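Local coordinates for protein serpin (Taeniopygia guttata, PDB 5HGC) that binds cortisol and, as a member of the serpin family, may inhibit serine proteases, at residues A[37-42]-A[368-373]; A[276-281]-A[321-326]; A[141-146]-A[154-159]; A[33-38]-A[280-285]. One frame throughout, in Å; residues are numbered along the deposited sequence.

Contact 1 of 4, residues A[37-42]-A[368-373]; sequences YSPVSI and LFIGKI
Tyr-37 and Ile-370 form an antiparallel hydrogen-bonded pair. Tyr-37 N donates to Ile-370 O at 3.2 Å, and Ile-370 N returns a bond to Tyr-37 O at 3.0 Å. Past Ser-38 the chain turns into a helix and the pairing ends on that side; on the other side Ile-35 bonds to Lys-372.

One side-chain bond extends the polar contact. Ser-38 OG gives its proton to Leu-368 O at 2.7 Å, in the carbonyl plane. The hydroxyl stands anti to the backbone N (chi1 177°), which brings it between that carbonyl and the first turn of the helix. There it also accepts a weak N-cap bond from Ser-41 N at 3.4 Å. One buried oxygen thus ties the helix start to the strand.

The rest is van der Waals packing. Ile-370 lies alongside Tyr-37, with its CB over one face of the ring. Ile-370 CD1 reaches the end of the ring, Tyr-37 OH, at 3.5 Å and Pro-39 CG at 3.7 Å. Val-40 CG1 meets Leu-368 CD2 at 4.0 Å, the two side chains pointing the same way.

Strand 355-361 flanks 368-373 in the sheet. Leu-368 and Phe-369 both face Ile-359 there, a classic beta bulge. Helix 12-29 packs on Tyr-37 and Ile-370 through Phe-23, and its Ala-19 O takes the Tyr-37 hydroxyl bond. On strand 316-325, Ala-321 touches the Phe-369 ring.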
loop_
_atom_site.group_PDB
_atom_site.type_symbol
_atom_site.label_atom_id
_atom_site.label_comp_id
_atom_site.label_asym_id
_atom_site.label_seq_id
_atom_site.Cartn_x
_atom_site.Cartn_y
_atom_site.Cartn_z
ATOM N N TYR A 37 -4.854 0.308 0.743
ATOM C CA TYR A 37 -3.932 1.122 -0.029
ATOM C C TYR A 37 -2.509 0.580 0.058
ATOM O O TYR A 37 -2.243 -0.407 0.773
ATOM C CB TYR A 37 -4.019 2.610 0.367
ATOM C CG TYR A 37 -3.509 2.899 1.762
ATOM C CD1 TYR A 37 -4.359 2.757 2.893
ATOM C CD2 TYR A 37 -2.199 3.332 1.968
ATOM C CE1 TYR A 37 -3.888 3.004 4.172
ATOM C CE2 TYR A 37 -1.717 3.570 3.239
ATOM C CZ TYR A 37 -2.568 3.400 4.333
ATOM O OH TYR A 37 -2.101 3.672 5.613
ATOM N N SER A 38 -1.616 1.157 -0.775
ATOM C CA SER A 38 -0.182 0.824 -0.772
ATOM C C SER A 38 0.671 1.997 -0.281
ATOM O O SER A 38 0.924 2.919 -1.017
ATOM C CB SER A 38 0.299 0.269 -2.105
ATOM O OG SER A 38 1.709 0.027 -2.047
ATOM N N PRO A 39 1.093 1.970 0.999
ATOM C CA PRO A 39 1.964 3.066 1.483
ATOM C C PRO A 39 3.171 3.282 0.541
ATOM O O PRO A 39 3.451 4.405 0.126
ATOM C CB PRO A 39 2.475 2.552 2.838
ATOM C CG PRO A 39 1.596 1.424 3.222
ATOM C CD PRO A 39 0.899 0.897 2.000
ATOM N N VAL A 40 3.870 2.208 0.201
ATOM C CA VAL A 40 5.099 2.356 -0.528
ATOM C C VAL A 40 4.856 3.036 -1.868
ATOM O O VAL A 40 5.667 3.871 -2.264
ATOM C CB VAL A 40 5.851 1.025 -0.706
ATOM C CG1 VAL A 40 5.049 -0.034 -1.534
ATOM C CG2 VAL A 40 7.287 1.318 -1.149
ATOM N N SER A 41 3.737 2.696 -2.516
ATOM C CA SER A 41 3.323 3.278 -3.747
ATOM C C SER A 41 3.007 4.781 -3.589
ATOM O O SER A 41 3.473 5.582 -4.402
ATOM C CB SER A 41 2.154 2.490 -4.307
ATOM O OG SER A 41 1.434 3.290 -5.223
ATOM N N ILE A 42 2.295 5.182 -2.527
ATOM C CA ILE A 42 2.031 6.610 -2.308
ATOM C C ILE A 42 3.334 7.299 -2.041
ATOM O O ILE A 42 3.630 8.317 -2.659
ATOM C CB ILE A 42 1.003 6.911 -1.205
ATOM C CG1 ILE A 42 -0.344 6.332 -1.636
ATOM C CG2 ILE A 42 0.934 8.412 -0.876
ATOM C CD1 ILE A 42 -1.326 6.258 -0.480
ATOM N N LEU A 368 4.129 -2.712 2.126
ATOM C CA LEU A 368 3.555 -2.789 0.799
ATOM C C LEU A 368 2.065 -2.527 0.809
ATOM O O LEU A 368 1.563 -1.856 -0.096
ATOM C CB LEU A 368 3.834 -4.138 0.129
ATOM C CG LEU A 368 5.280 -4.609 0.260
ATOM C CD1 LEU A 368 5.439 -5.933 -0.467
ATOM C CD2 LEU A 368 6.293 -3.550 -0.214
ATOM N N PHE A 369 1.326 -3.059 1.784
ATOM C CA PHE A 369 -0.134 -2.835 1.779
ATOM C C PHE A 369 -0.674 -2.695 3.182
ATOM O O PHE A 369 -0.201 -3.371 4.109
ATOM C CB PHE A 369 -0.861 -3.985 1.082
ATOM C CG PHE A 369 -0.571 -4.103 -0.385
ATOM C CD1 PHE A 369 -1.261 -3.325 -1.310
ATOM C CD2 PHE A 369 0.376 -5.021 -0.861
ATOM C CE1 PHE A 369 -1.002 -3.443 -2.677
ATOM C CE2 PHE A 369 0.643 -5.135 -2.242
ATOM C CZ PHE A 369 -0.056 -4.345 -3.155
ATOM N N ILE A 370 -1.670 -1.827 3.341
ATOM C CA ILE A 370 -2.384 -1.709 4.598
ATOM C C ILE A 370 -3.881 -1.893 4.309
ATOM O O ILE A 370 -4.499 -1.124 3.535
ATOM C CB ILE A 370 -2.047 -0.393 5.319
ATOM C CG1 ILE A 370 -0.581 -0.407 5.776
ATOM C CG2 ILE A 370 -2.971 -0.180 6.522
ATOM C CD1 ILE A 370 -0.101 0.867 6.450
ATOM N N GLY A 371 -4.465 -2.938 4.906
ATOM C CA GLY A 371 -5.851 -3.276 4.668
ATOM C C GLY A 371 -6.545 -3.256 6.007
ATOM O O GLY A 371 -5.997 -3.702 7.016
ATOM N N LYS A 372 -7.748 -2.711 6.031
ATOM C CA LYS A 372 -8.632 -2.869 7.143
ATOM C C LYS A 372 -9.808 -3.487 6.438
ATOM O O LYS A 372 -10.412 -2.844 5.582
ATOM C CB LYS A 372 -8.972 -1.495 7.763
ATOM C CG LYS A 372 -10.077 -1.632 8.763
ATOM C CD LYS A 372 -10.484 -0.332 9.340
ATOM C CE LYS A 372 -11.796 -0.533 10.104
ATOM N NZ LYS A 372 -12.131 0.738 10.811
ATOM N N ILE A 373 -10.073 -4.756 6.721
ATOM C CA ILE A 373 -11.131 -5.506 6.060
ATOM C C ILE A 373 -12.275 -5.591 7.056
ATOM O O ILE A 373 -12.180 -6.338 8.023
ATOM C CB ILE A 373 -10.676 -6.929 5.645
ATOM C CG1 ILE A 373 -9.523 -6.897 4.603
ATOM C CG2 ILE A 373 -11.814 -7.673 4.951
ATOM C CD1 ILE A 373 -8.261 -6.141 4.938
#

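Contact 2 of 4, residues A[276-281]-A[321-326]; sequences FSISGS and ASLDVD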
loop_
_atom_site.group_PDB
_atom_site.type_symbol
_atom_site.label_atom_id
_atom_site.label_comp_id
_atom_site.label_asym_id
_atom_site.label_seq_id
_atom_site.Cartn_x
_atom_site.Cartn_y
_atom_site.Cartn_z
ATOM N N PHE A 276 -10.598 -13.960 -0.332
ATOM C CA PHE A 276 -11.232 -12.711 -0.754
ATOM C C PHE A 276 -10.324 -11.828 -1.689
ATOM O O PHE A 276 -9.134 -12.129 -1.932
ATOM C CB PHE A 276 -11.647 -11.938 0.492
ATOM C CG PHE A 276 -10.508 -11.216 1.157
ATOM C CD1 PHE A 276 -9.567 -11.916 1.898
ATOM C CD2 PHE A 276 -10.352 -9.821 1.017
ATOM C CE1 PHE A 276 -8.492 -11.272 2.505
ATOM C CE2 PHE A 276 -9.288 -9.160 1.658
ATOM C CZ PHE A 276 -8.357 -9.886 2.396
ATOM N N SER A 277 -10.897 -10.728 -2.187
ATOM C CA SER A 277 -10.202 -9.738 -3.050
ATOM C C SER A 277 -10.626 -8.426 -2.552
ATOM O O SER A 277 -11.777 -8.281 -2.154
ATOM C CB SER A 277 -10.706 -9.835 -4.479
ATOM O OG SER A 277 -10.390 -11.111 -4.980
ATOM N N ILE A 278 -9.734 -7.448 -2.611
ATOM C CA ILE A 278 -10.081 -6.105 -2.168
ATOM C C ILE A 278 -9.432 -4.982 -3.040
ATOM O O ILE A 278 -8.294 -5.141 -3.455
ATOM C CB ILE A 278 -9.819 -5.966 -0.635
ATOM C CG1 ILE A 278 -10.558 -4.723 -0.084
ATOM C CG2 ILE A 278 -8.325 -6.036 -0.323
ATOM C CD1 ILE A 278 -10.364 -4.471 1.400
ATOM N N SER A 279 -10.178 -3.890 -3.320
ATOM C CA SER A 279 -9.679 -2.659 -3.983
ATOM C C SER A 279 -9.793 -1.511 -3.038
ATOM O O SER A 279 -10.761 -1.404 -2.313
ATOM C CB SER A 279 -10.560 -2.234 -5.163
ATOM O OG SER A 279 -10.359 -3.035 -6.276
ATOM N N GLY A 280 -8.850 -0.599 -3.083
ATOM C CA GLY A 280 -9.081 0.703 -2.498
ATOM C C GLY A 280 -8.785 1.705 -3.610
ATOM O O GLY A 280 -7.826 1.522 -4.397
ATOM N N SER A 281 -9.597 2.755 -3.689
ATOM C CA SER A 281 -9.459 3.718 -4.779
ATOM C C SER A 281 -9.674 5.079 -4.218
ATOM O O SER A 281 -10.765 5.379 -3.824
ATOM C CB SER A 281 -10.495 3.432 -5.842
ATOM O OG SER A 281 -10.040 3.975 -7.052
ATOM N N ALA A 321 -5.088 0.483 -5.081
ATOM C CA ALA A 321 -4.372 -0.751 -4.723
ATOM C C ALA A 321 -5.334 -1.912 -4.804
ATOM O O ALA A 321 -6.490 -1.800 -4.457
ATOM C CB ALA A 321 -3.748 -0.680 -3.342
ATOM N N SER A 322 -4.835 -3.050 -5.232
ATOM C CA SER A 322 -5.680 -4.165 -5.453
ATOM C C SER A 322 -4.960 -5.469 -5.080
ATOM O O SER A 322 -3.762 -5.671 -5.363
ATOM C CB SER A 322 -6.088 -4.113 -6.903
ATOM O OG SER A 322 -7.057 -5.055 -7.133
ATOM N N LEU A 323 -5.697 -6.371 -4.464
ATOM C CA LEU A 323 -5.096 -7.567 -3.867
ATOM C C LEU A 323 -6.026 -8.734 -4.012
ATOM O O LEU A 323 -7.212 -8.630 -3.727
ATOM C CB LEU A 323 -4.829 -7.311 -2.372
ATOM C CG LEU A 323 -4.458 -8.520 -1.481
ATOM C CD1 LEU A 323 -3.022 -9.005 -1.767
ATOM C CD2 LEU A 323 -4.673 -8.239 0.019
ATOM N N ASP A 324 -5.511 -9.852 -4.439
ATOM C CA ASP A 324 -6.272 -11.070 -4.266
ATOM C C ASP A 324 -5.605 -11.980 -3.230
ATOM O O ASP A 324 -4.326 -12.090 -3.155
ATOM C CB ASP A 324 -6.386 -11.848 -5.581
ATOM C CG ASP A 324 -7.202 -11.128 -6.606
ATOM O OD1 ASP A 324 -8.238 -10.538 -6.235
ATOM O OD2 ASP A 324 -6.787 -11.144 -7.785
ATOM N N VAL A 325 -6.478 -12.647 -2.462
ATOM C CA VAL A 325 -6.075 -13.655 -1.489
ATOM C C VAL A 325 -6.839 -14.930 -1.741
ATOM O O VAL A 325 -8.106 -14.948 -1.749
ATOM C CB VAL A 325 -6.390 -13.167 -0.063
ATOM C CG1 VAL A 325 -6.059 -14.249 0.986
ATOM C CG2 VAL A 325 -5.643 -11.865 0.204
ATOM N N ASP A 326 -6.083 -16.006 -1.919
ATOM C CA ASP A 326 -6.691 -17.308 -2.010
ATOM C C ASP A 326 -5.765 -18.431 -1.477
ATOM O O ASP A 326 -4.750 -18.117 -0.841
ATOM C CB ASP A 326 -7.271 -17.530 -3.430
ATOM C CG ASP A 326 -6.213 -17.887 -4.501
ATOM O OD1 ASP A 326 -5.019 -18.183 -4.219
ATOM O OD2 ASP A 326 -6.628 -17.872 -5.679
HETATM O O HOH W 1 -9.876 -14.348 -4.221
HETATM O O HOH W 2 -8.934 -3.745 -9.312
#
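Phe-276 and Val-325 bury the most surface here. The Phe-276 ring slants across the Val-325 side chain, and its CE1 lies 3.7 Å from Val-325 CG2. The ring gets there because its CG sits between the backbone N and the carbonyl carbon (chi1 79°). Their backbones pair as well. Val-325 N bonds to Phe-276 O at 2.8 Å, nearly along the C=O axis. The return bond from Phe-276 N to Val-325 O is bent and weak, with 134° at the hydrogen. A water also donates to Val-325 O.

Leu-323 comes next. It shares two backbone bonds with Ile-278, and its CB lies 4.2 Å from Ile-278 CG2. Gly-280 and Ala-321 pair in the same way. The axes of the short strands 276-281 and 321-325 run antiparallel and come within 4.8 Å. They correspond to strands 6 and 5 of serpin sheet A. Strand 167-176 continues the sheet beyond 321-325, and Phe-36 packs against Ile-278, Ala-321 and Leu-323, on the face that carries them.

The other face carries Ser-277, Asp-324, Ser-279 and Ser-322. Ser-277 OG donates to Asp-324 OD1 at 2.6 Å. It meets that oxygen on the anti side, 33° out of the carboxylate plane. The second oxygen, Asp-324 OD2, is bonded to Tyr-174 OH. With an alanine here, the hydroxyls of Ser-277 and Tyr-174 would probably both lose their carboxylate partner and be freer to turn. Further along, a second water lies 3.2 Å from Ser-322 OG and holds Ser-279 OG only weakly.

Contact 3 of 4, residues A[141-146]-A[154-159]; sequences QINDYI and ITNLVK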
loop_
_atom_site.group_PDB
_atom_site.type_symbol
_atom_site.label_atom_id
_atom_site.label_comp_id
_atom_site.label_asym_id
_atom_site.label_seq_id
_atom_site.Cartn_x
_atom_site.Cartn_y
_atom_site.Cartn_z
ATOM N N GLN A 141 -9.017 6.731 -22.362
ATOM C CA GLN A 141 -7.632 6.399 -22.678
ATOM C C GLN A 141 -6.774 6.167 -21.425
ATOM O O GLN A 141 -5.895 5.303 -21.431
ATOM C CB GLN A 141 -7.023 7.400 -23.632
ATOM C CG GLN A 141 -7.407 7.071 -25.051
ATOM C CD GLN A 141 -6.855 8.067 -26.046
ATOM O OE1 GLN A 141 -7.585 8.938 -26.511
ATOM N NE2 GLN A 141 -5.560 7.954 -26.369
ATOM N N ILE A 142 -7.082 6.903 -20.362
ATOM C CA ILE A 142 -6.441 6.679 -19.080
ATOM C C ILE A 142 -6.795 5.301 -18.500
ATOM O O ILE A 142 -5.895 4.577 -18.040
ATOM C CB ILE A 142 -6.724 7.806 -18.073
ATOM C CG1 ILE A 142 -6.101 9.109 -18.570
ATOM C CG2 ILE A 142 -6.124 7.461 -16.712
ATOM C CD1 ILE A 142 -6.542 10.310 -17.789
ATOM N N ASN A 143 -8.080 4.945 -18.530
ATOM C CA ASN A 143 -8.537 3.677 -17.965
ATOM C C ASN A 143 -8.083 2.468 -18.758
ATOM O O ASN A 143 -7.792 1.402 -18.181
ATOM C CB ASN A 143 -10.043 3.682 -17.788
ATOM C CG ASN A 143 -10.501 4.705 -16.761
ATOM O OD1 ASN A 143 -9.801 4.968 -15.750
ATOM N ND2 ASN A 143 -11.666 5.313 -17.012
ATOM N N ASP A 144 -7.970 2.652 -20.070
ATOM C CA ASP A 144 -7.388 1.643 -20.928
ATOM C C ASP A 144 -5.916 1.446 -20.615
ATOM O O ASP A 144 -5.390 0.316 -20.717
ATOM C CB ASP A 144 -7.550 2.023 -22.391
ATOM C CG ASP A 144 -8.996 1.873 -22.879
ATOM O OD1 ASP A 144 -9.834 1.262 -22.155
ATOM O OD2 ASP A 144 -9.288 2.379 -23.987
ATOM N N TYR A 145 -5.265 2.549 -20.229
ATOM C CA TYR A 145 -3.866 2.524 -19.908
ATOM C C TYR A 145 -3.634 1.696 -18.641
ATOM O O TYR A 145 -2.767 0.771 -18.639
ATOM C CB TYR A 145 -3.329 3.928 -19.777
ATOM C CG TYR A 145 -1.995 3.951 -19.125
ATOM C CD1 TYR A 145 -0.830 3.540 -19.824
ATOM C CD2 TYR A 145 -1.871 4.361 -17.755
ATOM C CE1 TYR A 145 0.403 3.555 -19.188
ATOM C CE2 TYR A 145 -0.644 4.354 -17.116
ATOM C CZ TYR A 145 0.475 3.967 -17.851
ATOM O OH TYR A 145 1.660 4.033 -17.238
ATOM N N ILE A 146 -4.424 1.998 -17.599
ATOM C CA ILE A 146 -4.360 1.260 -16.317
ATOM C C ILE A 146 -4.702 -0.189 -16.538
ATOM O O ILE A 146 -4.019 -1.062 -16.008
ATOM C CB ILE A 146 -5.258 1.835 -15.209
ATOM C CG1 ILE A 146 -5.127 3.377 -15.145
ATOM C CG2 ILE A 146 -4.948 1.192 -13.849
ATOM C CD1 ILE A 146 -3.781 3.944 -14.712
ATOM N N ILE A 154 -6.733 -4.168 -12.944
ATOM C CA ILE A 154 -7.284 -2.912 -12.460
ATOM C C ILE A 154 -7.803 -2.176 -13.680
ATOM O O ILE A 154 -7.057 -1.987 -14.650
ATOM C CB ILE A 154 -6.244 -2.001 -11.787
ATOM C CG1 ILE A 154 -5.632 -2.652 -10.558
ATOM C CG2 ILE A 154 -6.898 -0.688 -11.356
ATOM C CD1 ILE A 154 -4.591 -1.783 -9.839
ATOM N N THR A 155 -9.070 -1.768 -13.621
ATOM C CA THR A 155 -9.708 -0.980 -14.686
ATOM C C THR A 155 -10.311 0.261 -13.991
ATOM O O THR A 155 -10.328 0.357 -12.749
ATOM C CB THR A 155 -10.823 -1.811 -15.364
ATOM O OG1 THR A 155 -11.731 -2.221 -14.351
ATOM C CG2 THR A 155 -10.301 -3.110 -16.035
ATOM N N ASN A 156 -10.813 1.206 -14.767
ATOM C CA ASN A 156 -11.602 2.332 -14.185
ATOM C C ASN A 156 -10.951 3.105 -13.065
ATOM O O ASN A 156 -11.634 3.414 -12.074
ATOM C CB ASN A 156 -12.998 1.914 -13.674
ATOM C CG ASN A 156 -13.866 1.284 -14.748
ATOM O OD1 ASN A 156 -13.758 1.599 -15.948
ATOM N ND2 ASN A 156 -14.754 0.387 -14.316
ATOM N N LEU A 157 -9.672 3.444 -13.237
ATOM C CA LEU A 157 -9.004 4.394 -12.364
ATOM C C LEU A 157 -9.755 5.722 -12.159
ATOM O O LEU A 157 -9.932 6.144 -11.014
ATOM C CB LEU A 157 -7.569 4.674 -12.826
ATOM C CG LEU A 157 -6.709 5.533 -11.853
ATOM C CD1 LEU A 157 -6.337 4.807 -10.560
ATOM C CD2 LEU A 157 -5.454 6.113 -12.501
ATOM N N VAL A 158 -10.154 6.404 -13.238
ATOM C CA VAL A 158 -10.812 7.730 -13.119
ATOM C C VAL A 158 -12.203 7.732 -13.784
ATOM O O VAL A 158 -12.426 6.937 -14.703
ATOM C CB VAL A 158 -9.935 8.860 -13.710
ATOM C CG1 VAL A 158 -8.746 9.134 -12.812
ATOM C CG2 VAL A 158 -9.460 8.514 -15.114
ATOM N N LYS A 159 -13.109 8.604 -13.313
ATOM C CA LYS A 159 -14.505 8.767 -13.809
ATOM C C LYS A 159 -14.817 10.243 -13.616
ATOM O O LYS A 159 -14.444 10.811 -12.574
ATOM C CB LYS A 159 -15.542 7.934 -13.003
#
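Asn-143 on helix 135-149 grips the backbone of Val-158. The helix corresponds to serpin helix F, and 154-159 belongs to the segment that leads from it back to strand 167-176 of sheet A. The contact fastens that returning chain to its own helix.

The polar part is a two-bond clasp between one side-chain amide and one residue's backbone. Val-158 N donates to Asn-143 OD1 at 2.9 Å, in the carbonyl plane and on a lone pair. The bond is nearly straight, 170° at the hydrogen. Asn-143 ND2 donates to Val-158 O, also at 2.9 Å, and that oxygen is only 7° out of the amide plane. The two bonds together fix which end of the amide is which and hold it flat. A leucine in its place would probably leave both Val-158 N and Val-158 O without these partners and set the returning chain less firmly on the helix.

The apolar part lies on the inner side of the helix, toward the sheet. Ile-142 CG2 meets Val-158 CG2 at 3.8 Å, the two side chains crossing at about a right angle. Ile-146 CG2 touches Ile-154 CG2 at 3.7 Å. On the sheet side, Phe-172 of strand 167-176 touches Ile-146, and Val-318 and Lys-320 of strand 316-325 touch Leu-157. Leu-157 has its CB-CG bond turned away from its own amide N (chi1 -172°), which carries the branch in over Ile-146. Its CD2 comes within 3.5 Å of Ile-146 CD1, and its CB lies 3.6 Å from Ile-146 CG1.

Contact 4 of 4, residues A[33-38]-A[280-285]; sequences KNIFYS and GSYEIS
Two layers of the serpin fold meet here. Strand 35-37 belongs to the sheet that also holds strand 366-373, and strand 280-283 belongs to sheet A. Phe-36 of the first touches Gly-280 and Tyr-282 of the second. The short strands cross at -80°, with their axes 6.0 Å apart.

One hydrogen bond joins them. Phe-36 N donates to Tyr-282 OH at 3.0 Å, in a nearly straight bond (170° at the hydrogen). The neighbours Ile-35 and Tyr-37 bond by their backbones to strand 366-373. The amide of Phe-36 lies between them, and the phenol supplies its acceptor.

The carbonyl of Phe-36 is held differently. Phe-36 O lies in the plane of the Tyr-282 ring, at its edge, 3.3 Å from CE2. It also takes a CA-H...O contact from Gly-280 CA at 3.1 Å. Gly-280 has no side chain, and its CA comes right up to this oxygen. The Tyr-282 ring lies along the backbone of 35-37, with Ile-35 CA 3.5 Å from its OH. Tyr-37 CB adds a looser contact, 4.3 Å from Tyr-282 CE2.

The Phe-36 side chain leads elsewhere. With chi1 at -163° the CB-CG bond points away from the Phe-36 amide N, and the ring goes to Ala-321, Leu-323 and the ring of Phe-369. Such a near-perpendicular crossing of sheet A over sheet B is part of the serpin core.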
loop_
_atom_site.group_PDB
_atom_site.type_symbol
_atom_site.label_atom_id
_atom_site.label_comp_id
_atom_site.label_asym_id
_atom_site.label_seq_id
_atom_site.Cartn_x
_atom_site.Cartn_y
_atom_site.Cartn_z
ATOM N N LYS A 33 -15.496 1.604 7.239
ATOM C CA LYS A 33 -15.405 1.129 5.866
ATOM C C LYS A 33 -14.101 0.353 5.683
ATOM O O LYS A 33 -13.111 0.574 6.405
ATOM C CB LYS A 33 -15.541 2.317 4.882
ATOM C CG LYS A 33 -16.952 2.894 4.751
ATOM C CD LYS A 33 -17.878 1.910 4.032
ATOM C CE LYS A 33 -19.342 2.027 4.448
ATOM N NZ LYS A 33 -20.000 3.066 3.618
ATOM N N ASN A 34 -14.121 -0.583 4.746
ATOM C CA ASN A 34 -12.887 -1.092 4.137
ATOM C C ASN A 34 -11.846 0.027 3.855
ATOM O O ASN A 34 -12.172 1.104 3.312
ATOM C CB ASN A 34 -13.250 -1.878 2.878
ATOM C CG ASN A 34 -13.911 -3.212 3.202
ATOM O OD1 ASN A 34 -14.008 -3.598 4.372
ATOM N ND2 ASN A 34 -14.345 -3.936 2.178
ATOM N N ILE A 35 -10.624 -0.175 4.320
ATOM C CA ILE A 35 -9.520 0.645 3.858
ATOM C C ILE A 35 -8.507 -0.261 3.214
ATOM O O ILE A 35 -8.129 -1.252 3.825
ATOM C CB ILE A 35 -8.867 1.386 5.004
ATOM C CG1 ILE A 35 -9.924 2.241 5.739
ATOM C CG2 ILE A 35 -7.649 2.212 4.520
ATOM C CD1 ILE A 35 -10.438 3.434 4.958
ATOM N N PHE A 36 -8.073 0.061 1.989
ATOM C CA PHE A 36 -6.984 -0.680 1.316
ATOM C C PHE A 36 -6.128 0.176 0.409
ATOM O O PHE A 36 -6.612 0.678 -0.592
ATOM C CB PHE A 36 -7.509 -1.873 0.527
ATOM C CG PHE A 36 -6.435 -2.846 0.184
ATOM C CD1 PHE A 36 -5.952 -3.738 1.155
ATOM C CD2 PHE A 36 -5.861 -2.864 -1.089
ATOM C CE1 PHE A 36 -4.931 -4.628 0.878
ATOM C CE2 PHE A 36 -4.826 -3.748 -1.373
ATOM C CZ PHE A 36 -4.359 -4.621 -0.393
ATOM N N TYR A 37 -4.854 0.308 0.743
ATOM C CA TYR A 37 -3.932 1.122 -0.029
ATOM C C TYR A 37 -2.509 0.580 0.058
ATOM O O TYR A 37 -2.243 -0.407 0.773
ATOM C CB TYR A 37 -4.019 2.610 0.367
ATOM C CG TYR A 37 -3.509 2.899 1.762
ATOM C CD1 TYR A 37 -4.359 2.757 2.893
ATOM C CD2 TYR A 37 -2.199 3.332 1.968
ATOM C CE1 TYR A 37 -3.888 3.004 4.172
ATOM C CE2 TYR A 37 -1.717 3.570 3.239
ATOM C CZ TYR A 37 -2.568 3.400 4.333
ATOM O OH TYR A 37 -2.101 3.672 5.613
ATOM N N SER A 38 -1.616 1.157 -0.775
ATOM C CA SER A 38 -0.182 0.824 -0.772
ATOM C C SER A 38 0.671 1.997 -0.281
ATOM O O SER A 38 0.924 2.919 -1.017
ATOM C CB SER A 38 0.299 0.269 -2.105
ATOM O OG SER A 38 1.709 0.027 -2.047
ATOM N N GLY A 280 -8.850 -0.599 -3.083
ATOM C CA GLY A 280 -9.081 0.703 -2.498
ATOM C C GLY A 280 -8.785 1.705 -3.610
ATOM O O GLY A 280 -7.826 1.522 -4.397
ATOM N N SER A 281 -9.597 2.755 -3.689
ATOM C CA SER A 281 -9.459 3.718 -4.779
ATOM C C SER A 281 -9.674 5.079 -4.218
ATOM O O SER A 281 -10.765 5.379 -3.824
ATOM C CB SER A 281 -10.495 3.432 -5.842
ATOM O OG SER A 281 -10.040 3.975 -7.052
ATOM N N TYR A 282 -8.647 5.894 -4.109
ATOM C CA TYR A 282 -8.837 7.178 -3.428
ATOM C C TYR A 282 -8.243 8.384 -4.163
ATOM O O TYR A 282 -7.188 8.296 -4.775
ATOM C CB TYR A 282 -8.300 7.132 -1.979
ATOM C CG TYR A 282 -8.619 5.867 -1.233
ATOM C CD1 TYR A 282 -9.761 5.777 -0.472
ATOM C CD2 TYR A 282 -7.777 4.752 -1.308
ATOM C CE1 TYR A 282 -10.073 4.619 0.208
ATOM C CE2 TYR A 282 -8.079 3.578 -0.632
ATOM C CZ TYR A 282 -9.233 3.519 0.132
ATOM O OH TYR A 282 -9.591 2.365 0.792
ATOM N N GLU A 283 -8.932 9.515 -4.092
ATOM C CA GLU A 283 -8.300 10.782 -4.370
ATOM C C GLU A 283 -7.754 11.230 -3.009
ATOM O O GLU A 283 -8.521 11.446 -2.097
ATOM C CB GLU A 283 -9.295 11.767 -5.026
ATOM C CG GLU A 283 -8.691 12.961 -5.797
ATOM C CD GLU A 283 -7.872 13.922 -4.938
ATOM O OE1 GLU A 283 -8.297 14.266 -3.812
ATOM O OE2 GLU A 283 -6.773 14.351 -5.363
ATOM N N ILE A 284 -6.433 11.339 -2.876
ATOM C CA ILE A 284 -5.751 11.416 -1.566
ATOM C C ILE A 284 -5.224 12.799 -1.134
ATOM O O ILE A 284 -4.495 12.903 -0.132
ATOM C CB ILE A 284 -4.619 10.358 -1.455
ATOM C CG1 ILE A 284 -3.611 10.465 -2.615
ATOM C CG2 ILE A 284 -5.182 8.929 -1.354
ATOM C CD1 ILE A 284 -2.298 9.721 -2.342
ATOM N N SER A 285 -5.602 13.840 -1.886
ATOM C CA SER A 285 -5.268 15.236 -1.600
ATOM C C SER A 285 -5.539 15.702 -0.178
ATOM O O SER A 285 -4.606 16.206 0.454
ATOM C CB SER A 285 -6.028 16.158 -2.537
ATOM O OG SER A 285 -5.451 16.114 -3.811
#

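Contacts 1, 2 and 4 form one core, and contact 3 lies on the other face of sheet A. The centres of contacts 1 and 4 are about 8 Å apart, and they share Tyr-37 and Ser-38. Contact 2 shares Gly-280 and Ser-281 with contact 4. Phe-36 joins all three: its CZ is 3.4 Å from Leu-323 CB and 3.5 Å from Phe-369 CD1. Contact 3 reaches contact 2 from its own side of the sheet, where Ile-154 CG1 lies 4.0 Å from Ser-322 CB; their centres are about 17 Å apart. Cortisol lies about 8 Å from the side chain of Leu-368 in contact 1.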